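Local coordinates for Glyco_hydro_cc domain-containing protein (Pseudomonas viridiflava, PDB 6UAV) that probably hydrolyses internal beta-1,3-glucan linkages, as an endo-beta-1,3-glucanase of glycoside hydrolase family GH128 built on a TIM barrel, at residues 10-15 against 19-24; 237-242 against 247-252. One frame throughout, in Å; residues are numbered along the deposited sequence.

Contact 1: 10-15 against 19-24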
ATOM      1  N   TYR A  10       4.528  -3.800   6.144  1.00 11.68           N
ATOM      2  CA  TYR A  10       5.285  -4.761   6.976  1.00 11.96           C
ATOM      3  C   TYR A  10       4.325  -5.425   7.940  1.00 11.88           C
ATOM      4  O   TYR A  10       3.533  -4.729   8.536  1.00 12.66           O
ATOM      5  CB  TYR A  10       6.417  -4.098   7.768  1.00 11.69           C
ATOM      6  CG  TYR A  10       7.301  -5.021   8.563  1.00 12.01           C
ATOM      7  CD1 TYR A  10       8.099  -5.941   7.908  1.00 11.76           C
ATOM      8  CD2 TYR A  10       7.379  -4.950   9.938  1.00 12.45           C
ATOM      9  CE1 TYR A  10       8.933  -6.776   8.619  1.00 12.80           C
ATOM     10  CE2 TYR A  10       8.166  -5.826  10.667  1.00 12.55           C
ATOM     11  CZ  TYR A  10       8.956  -6.741  10.000  1.00 13.25           C
ATOM     12  OH  TYR A  10       9.815  -7.611  10.649  1.00 13.99           O
ATOM     13  N   ASP A  11       4.483  -6.714   8.183  1.00 12.23           N
ATOM     14  CA  ASP A  11       3.637  -7.404   9.181  1.00 11.94           C
ATOM     15  C   ASP A  11       4.218  -7.130  10.577  1.00 12.57           C
ATOM     16  O   ASP A  11       4.815  -8.029  11.199  1.00 12.99           O
ATOM     17  CB  ASP A  11       3.519  -8.886   8.856  1.00 12.24           C
ATOM     18  CG  ASP A  11       2.471  -9.592   9.687  1.00 12.59           C
ATOM     19  OD1 ASP A  11       1.549  -8.904  10.203  1.00 12.48           O
ATOM     20  OD2 ASP A  11       2.514 -10.824   9.694  1.00 14.13           O
ATOM     21  N   VAL A  12       3.929  -5.942  11.114  1.00 12.48           N
ATOM     22  CA  VAL A  12       4.434  -5.567  12.458  1.00 13.20           C
ATOM     23  C   VAL A  12       3.867  -6.588  13.456  1.00 14.05           C
ATOM     24  O   VAL A  12       2.616  -6.792  13.491  1.00 13.34           O
ATOM     25  CB  VAL A  12       4.000  -4.161  12.833  1.00 13.27           C
ATOM     26  CG1 VAL A  12       4.448  -3.851  14.235  1.00 14.39           C
ATOM     27  CG2 VAL A  12       4.523  -3.136  11.849  1.00 12.85           C
ATOM     28  N   ALA A  13       4.748  -7.253  14.214  1.00 14.92           N
ATOM     29  CA  ALA A  13       4.373  -8.331  15.172  1.00 16.27           C
ATOM     30  C   ALA A  13       4.640  -7.882  16.625  1.00 17.74           C
ATOM     31  O   ALA A  13       3.785  -8.094  17.547  1.00 20.55           O
ATOM     32  CB  ALA A  13       5.088  -9.595  14.793  1.00 17.29           C
ATOM     33  N   SER A  14       5.614  -7.029  16.815  1.00 16.69           N
ATOM     34  CA  SER A  14       6.155  -6.731  18.147  1.00 16.24           C
ATOM     35  C   SER A  14       5.670  -5.366  18.586  1.00 15.19           C
ATOM     36  O   SER A  14       5.933  -4.404  17.893  1.00 14.52           O
ATOM     37  CB  SER A  14       7.620  -6.762  18.102  1.00 16.73           C
ATOM     38  OG  SER A  14       8.144  -6.374  19.363  1.00 17.58           O
ATOM     39  N   PRO A  15       5.075  -5.261  19.786  1.00 14.93           N
ATOM     40  CA  PRO A  15       4.800  -3.955  20.386  1.00 15.13           C
ATOM     41  C   PRO A  15       6.075  -3.102  20.460  1.00 15.12           C
ATOM     42  O   PRO A  15       6.009  -1.922  20.231  1.00 15.01           O
ATOM     43  CB  PRO A  15       4.242  -4.274  21.779  1.00 15.78           C
ATOM     44  CG  PRO A  15       3.695  -5.659  21.611  1.00 15.99           C
ATOM     45  CD  PRO A  15       4.627  -6.383  20.653  1.00 15.82           C
ATOM     46  N   SER A  19       6.697   0.842  19.338  1.00 14.94           N
ATOM     47  CA  SER A  19       7.300   1.940  20.131  1.00 15.47           C
ATOM     48  C   SER A  19       8.264   2.696  19.211  1.00 15.92           C
ATOM     49  O   SER A  19       8.195   3.964  19.129  1.00 16.04           O
ATOM     50  CB  SER A  19       8.025   1.433  21.354  1.00 16.00           C
ATOM     51  OG  SER A  19       7.132   0.978  22.374  1.00 16.18           O
ATOM     52  N   ALA A  20       9.096   1.947  18.481  1.00 15.47           N
ATOM     53  CA  ALA A  20      10.179   2.519  17.638  1.00 16.43           C
ATOM     54  C   ALA A  20       9.537   3.322  16.485  1.00 16.24           C
ATOM     55  O   ALA A  20       9.955   4.490  16.225  1.00 16.91           O
ATOM     56  CB  ALA A  20      11.056   1.369  17.165  1.00 16.09           C
ATOM     57  N   LEU A  21       8.532   2.735  15.836  1.00 15.91           N
ATOM     58  CA  LEU A  21       7.933   3.308  14.595  1.00 16.03           C
ATOM     59  C   LEU A  21       7.003   4.465  14.935  1.00 16.43           C
ATOM     60  O   LEU A  21       6.854   5.328  14.100  1.00 14.98           O
ATOM     61  CB  LEU A  21       7.161   2.250  13.826  1.00 15.41           C
ATOM     62  CG  LEU A  21       8.029   1.176  13.178  1.00 16.11           C
ATOM     63  CD1 LEU A  21       7.157   0.042  12.751  1.00 16.32           C
ATOM     64  CD2 LEU A  21       8.886   1.725  12.039  1.00 16.49           C
ATOM     65  N   SER A  22       6.383   4.487  16.095  1.00 17.90           N
ATOM     66  CA  SER A  22       5.147   5.285  16.244  1.00 18.02           C
ATOM     67  C   SER A  22       5.446   6.761  16.427  1.00 18.52           C
ATOM     68  O   SER A  22       4.515   7.540  16.276  1.00 18.90           O
ATOM     69  CB  SER A  22       4.328   4.742  17.379  1.00 19.72           C
ATOM     70  OG  SER A  22       5.022   4.951  18.568  1.00 21.36           O
ATOM     71  N   THR A  23       6.704   7.143  16.627  1.00 18.64           N
ATOM     72  CA  THR A  23       7.082   8.582  16.694  1.00 19.59           C
ATOM     73  C   THR A  23       6.822   9.286  15.362  1.00 18.54           C
ATOM     74  O   THR A  23       6.495  10.477  15.393  1.00 19.26           O
ATOM     75  CB  THR A  23       8.521   8.762  17.170  1.00 21.91           C
ATOM     76  OG1 THR A  23       9.327   8.159  16.160  1.00 22.65           O
ATOM     77  CG2 THR A  23       8.685   8.162  18.553  1.00 23.18           C
ATOM     78  N   GLY A  24       6.972   8.602  14.246  1.00 16.70           N
ATOM     79  CA  GLY A  24       6.750   9.204  12.907  1.00 17.28           C
ATOM     80  C   GLY A  24       5.745   8.461  12.016  1.00 17.07           C
ATOM     81  O   GLY A  24       5.452   8.981  10.942  1.00 18.76           O
TER
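Ser19 N donates to Pro15 O over 3.0 Å with an N-H...O angle of 154°, the i+4 to i bond of the first turn of helix 15-22. The C=O...N angle of 162° sets the amide almost on the extension of the carbonyl bond. From this bond the segments diverge: the CA atoms of Pro15 and Ser19 lie 6.4 Å apart, those of Val12 and Leu21 already 9.8 Å, and two buried side chains bridge the gap. Val12 CG2 meets Leu21 CD1 at 4.2 Å, one methyl branch against another, with both CB atoms directed at the facing segment. Leu21 brings CD1 there with CG beside its own backbone N (chi1 -70°). The topology is that of a barrel loop leading from strand 6-9 into the first helix of the (beta/alpha)8 fold. Ser14 is the N-cap residue; its OG makes a weak capping bond to Ala16 N and is also hydrogen-bonded to Glu243. Farther back in the loop, Asp11 centres an inverse gamma turn, closed by a weak bond of 2.9 Å from Val12 N to Tyr10 O, while its OD1 is hydrogen-bonded to Asn30 ND2.

Contact 2: 237-242 against 247-252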
ATOM      1  N   SER A 237      16.953  -1.196   2.358  1.00 14.81           N
ATOM      2  CA  SER A 237      15.515  -0.831   2.413  1.00 15.13           C
ATOM      3  C   SER A 237      14.890  -1.030   3.809  1.00 14.83           C
ATOM      4  O   SER A 237      13.811  -0.490   4.048  1.00 15.74           O
ATOM      5  CB  SER A 237      14.761  -1.621   1.339  1.00 15.20           C
ATOM      6  OG  SER A 237      13.703  -0.848   0.798  1.00 15.70           O
ATOM      7  N   SER A 238      15.572  -1.695   4.736  1.00 15.25           N
ATOM      8  CA  SER A 238      15.012  -1.998   6.092  1.00 14.74           C
ATOM      9  C   SER A 238      14.945  -0.754   7.002  1.00 14.45           C
ATOM     10  O   SER A 238      15.966  -0.033   7.158  1.00 15.24           O
ATOM     11  CB  SER A 238      15.785  -3.115   6.791  1.00 15.18           C
ATOM     12  OG  SER A 238      15.676  -4.343   6.066  1.00 15.14           O
ATOM     13  N   LEU A 239      13.804  -0.562   7.673  1.00 13.45           N
ATOM     14  CA  LEU A 239      13.615   0.493   8.688  1.00 13.92           C
ATOM     15  C   LEU A 239      13.946  -0.005  10.107  1.00 13.94           C
ATOM     16  O   LEU A 239      14.170   0.845  10.970  1.00 14.85           O
ATOM     17  CB  LEU A 239      12.169   0.949   8.680  1.00 13.75           C
ATOM     18  CG  LEU A 239      11.604   1.489   7.376  1.00 13.91           C
ATOM     19  CD1 LEU A 239      10.134   1.736   7.563  1.00 14.18           C
ATOM     20  CD2 LEU A 239      12.287   2.758   6.917  1.00 14.62           C
ATOM     21  N   LEU A 240      14.030  -1.313  10.305  1.00 15.21           N
ATOM     22  CA  LEU A 240      14.180  -1.961  11.642  1.00 15.75           C
ATOM     23  C   LEU A 240      15.337  -2.965  11.586  1.00 16.74           C
ATOM     24  O   LEU A 240      15.619  -3.548  10.515  1.00 16.22           O
ATOM     25  CB  LEU A 240      12.885  -2.673  12.045  1.00 15.86           C
ATOM     26  CG  LEU A 240      11.710  -1.749  12.344  1.00 15.88           C
ATOM     27  CD1 LEU A 240      10.389  -2.492  12.254  1.00 15.56           C
ATOM     28  CD2 LEU A 240      11.882  -1.005  13.685  1.00 17.41           C
ATOM     29  N   ASP A 241      15.972  -3.201  12.733  1.00 17.64           N
ATOM     30  CA  ASP A 241      17.033  -4.255  12.790  1.00 19.24           C
ATOM     31  C   ASP A 241      16.662  -5.175  13.958  1.00 18.53           C
ATOM     32  O   ASP A 241      15.729  -6.003  13.771  1.00 18.48           O
ATOM     33  CB  ASP A 241      18.432  -3.664  12.843  1.00 21.93           C
ATOM     34  CG  ASP A 241      19.542  -4.700  12.708  1.00 24.21           C
ATOM     35  OD1 ASP A 241      19.250  -5.911  12.487  1.00 26.50           O
ATOM     36  OD2 ASP A 241      20.664  -4.319  12.881  1.00 28.67           O
ATOM     37  N   ALA A 242      17.311  -5.042  15.116  1.00 18.94           N
ATOM     38  CA  ALA A 242      16.928  -5.825  16.311  1.00 19.04           C
ATOM     39  C   ALA A 242      15.457  -5.524  16.627  1.00 18.10           C
ATOM     40  O   ALA A 242      14.986  -4.439  16.332  1.00 18.13           O
ATOM     41  CB  ALA A 242      17.831  -5.472  17.493  1.00 19.87           C
ATOM     42  N   THR A 247      16.832   1.116  12.205  1.00 16.73           N
ATOM     43  CA  THR A 247      18.064   1.354  11.441  1.00 17.10           C
ATOM     44  C   THR A 247      18.260   2.859  11.266  1.00 17.29           C
ATOM     45  O   THR A 247      17.385   3.674  11.611  1.00 17.37           O
ATOM     46  CB  THR A 247      17.998   0.705  10.062  1.00 16.84           C
ATOM     47  OG1 THR A 247      16.900   1.299   9.357  1.00 16.17           O
ATOM     48  CG2 THR A 247      17.843  -0.799  10.127  1.00 16.41           C
ATOM     49  N   GLU A 248      19.418   3.238  10.775  1.00 18.75           N
ATOM     50  CA  GLU A 248      19.619   4.637  10.357  1.00 18.84           C
ATOM     51  C   GLU A 248      18.495   5.051   9.392  1.00 17.43           C
ATOM     52  O   GLU A 248      17.940   6.139   9.555  1.00 17.71           O
ATOM     53  CB  GLU A 248      21.004   4.789   9.762  1.00 20.68           C
ATOM     54  CG  GLU A 248      21.255   6.179   9.295  1.00 22.68           C
ATOM     55  CD  GLU A 248      22.700   6.372   8.875  1.00 24.19           C
ATOM     56  OE1 GLU A 248      23.533   5.575   9.310  1.00 25.50           O
ATOM     57  OE2 GLU A 248      22.919   7.218   8.003  1.00 27.30           O
ATOM     58  N   LEU A 249      18.184   4.221   8.414  1.00 16.16           N
ATOM     59  CA  LEU A 249      17.128   4.551   7.428  1.00 15.65           C
ATOM     60  C   LEU A 249      15.813   4.788   8.174  1.00 14.96           C
ATOM     61  O   LEU A 249      15.079   5.720   7.806  1.00 14.98           O
ATOM     62  CB  LEU A 249      16.962   3.450   6.377  1.00 15.61           C
ATOM     63  CG  LEU A 249      15.997   3.846   5.262  1.00 16.25           C
ATOM     64  CD1 LEU A 249      16.657   4.821   4.304  1.00 16.50           C
ATOM     65  CD2 LEU A 249      15.484   2.611   4.542  1.00 15.81           C
ATOM     66  N   GLY A 250      15.503   3.919   9.144  1.00 15.82           N
ATOM     67  CA  GLY A 250      14.228   4.018   9.872  1.00 15.43           C
ATOM     68  C   GLY A 250      14.145   5.319  10.638  1.00 16.66           C
ATOM     69  O   GLY A 250      13.136   5.990  10.578  1.00 15.35           O
ATOM     70  N   GLN A 251      15.207   5.661  11.382  1.00 18.00           N
ATOM     71  CA  GLN A 251      15.228   6.936  12.124  1.00 20.87           C
ATOM     72  C   GLN A 251      14.987   8.044  11.081  1.00 19.42           C
ATOM     73  O   GLN A 251      14.243   9.021  11.357  1.00 19.83           O
ATOM     74  CB  GLN A 251      16.552   7.059  12.897  1.00 24.45           C
ATOM     75  CG  GLN A 251      16.559   8.178  13.909  1.00 29.74           C
ATOM     76  CD  GLN A 251      16.083   7.719  15.272  1.00 33.67           C
ATOM     77  OE1 GLN A 251      15.012   8.111  15.750  1.00 37.54           O
ATOM     78  NE2 GLN A 251      16.883   6.874  15.922  1.00 38.04           N
ATOM     79  N   TYR A 252      15.658   7.968   9.941  1.00 18.14           N
ATOM     80  CA  TYR A 252      15.617   9.047   8.927  1.00 17.58           C
ATOM     81  C   TYR A 252      14.176   9.199   8.421  1.00 16.60           C
ATOM     82  O   TYR A 252      13.595  10.315   8.467  1.00 16.98           O
ATOM     83  CB  TYR A 252      16.623   8.763   7.818  1.00 18.00           C
ATOM     84  CG  TYR A 252      16.747   9.857   6.794  1.00 19.13           C
ATOM     85  CD1 TYR A 252      17.283  11.083   7.147  1.00 20.32           C
ATOM     86  CD2 TYR A 252      16.459   9.650   5.465  1.00 19.37           C
ATOM     87  CE1 TYR A 252      17.484  12.092   6.214  1.00 21.84           C
ATOM     88  CE2 TYR A 252      16.665  10.640   4.518  1.00 20.18           C
ATOM     89  CZ  TYR A 252      17.152  11.882   4.886  1.00 21.43           C
ATOM     90  OH  TYR A 252      17.331  12.914   3.991  1.00 22.13           O
TER
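Thr247 reaches from the start of helix 248-255 into the backbone of the 237-242 loop, and each atom of its side chain has a partner there. Its CB points at the loop and lies 3.6 Å from Ser238 O. One atom further, OG1 donates to that same Ser238 O over 2.7 Å, with the hydroxyl tilted 27° out of the carbonyl plane. OG1 is simultaneously an acceptor: Gly250 N gives it a 3.0 Å bond, the N-cap bond of the helix. With its proton committed to Ser238 O, the hydroxyl thus couples the loop to the helix start. A chi1 of 61° sets OG1 between the backbone N and the carbonyl carbon, where it can serve both. The other branch, CG2, rests 3.6 Å from Leu240 O and is also near Asp241 CB. The backbone adds a second tie, Thr247 N to Leu239 O at 2.9 Å, the donor standing 51° above the carbonyl plane.

Leu239 O also receives a CA-H...O contact from Gly250, its CA 3.4 Å away. With no side chain at Gly250, the helix backbone lies directly against the loop, the CA atoms of Leu239 and Gly250 3.8 Å apart. Beside it, Leu239 and Leu249 cross obliquely, CD2 to CD2 at 4.0 Å, and Leu249 CD2 also packs on Ser237 O.

Ser238 OG turns to other partners, Asp233 OD2 and Met230 N. Leu239 and Leu249 both pack on Trp225 of strand 220-225, Leu249 also touches Lys204 and Met207 of helix 200-216, and Leu240 reaches Asp17 and Leu21 of helix 15-22, so the loop and helix 248-255 lie against strand 220-225, with helix 200-216 against Leu249 and helix 15-22 against Leu240.

From the N terminus, strand 6-9 runs into contact 1, which spans three helical residues and joins the first turn of helix 15-22 to the loop that leads into it. The chain then goes through the remaining seven barrel strands before contact 2 closes four intervening residues, in the later part of the long connection from strand 220-225 to helix 248-255. The two are therefore in series, neither enclosing nor crossing the other. In space they are neighbours, with centres about 11 Å apart: Leu21 CD1 packs on Leu240 CD1 at 4.1 Å, and Ala20 CB lies 4.3 Å from Leu240 CD2. Leu240 thus joins the first barrel helix to the loop after the eighth strand, at the seam where the barrel closes.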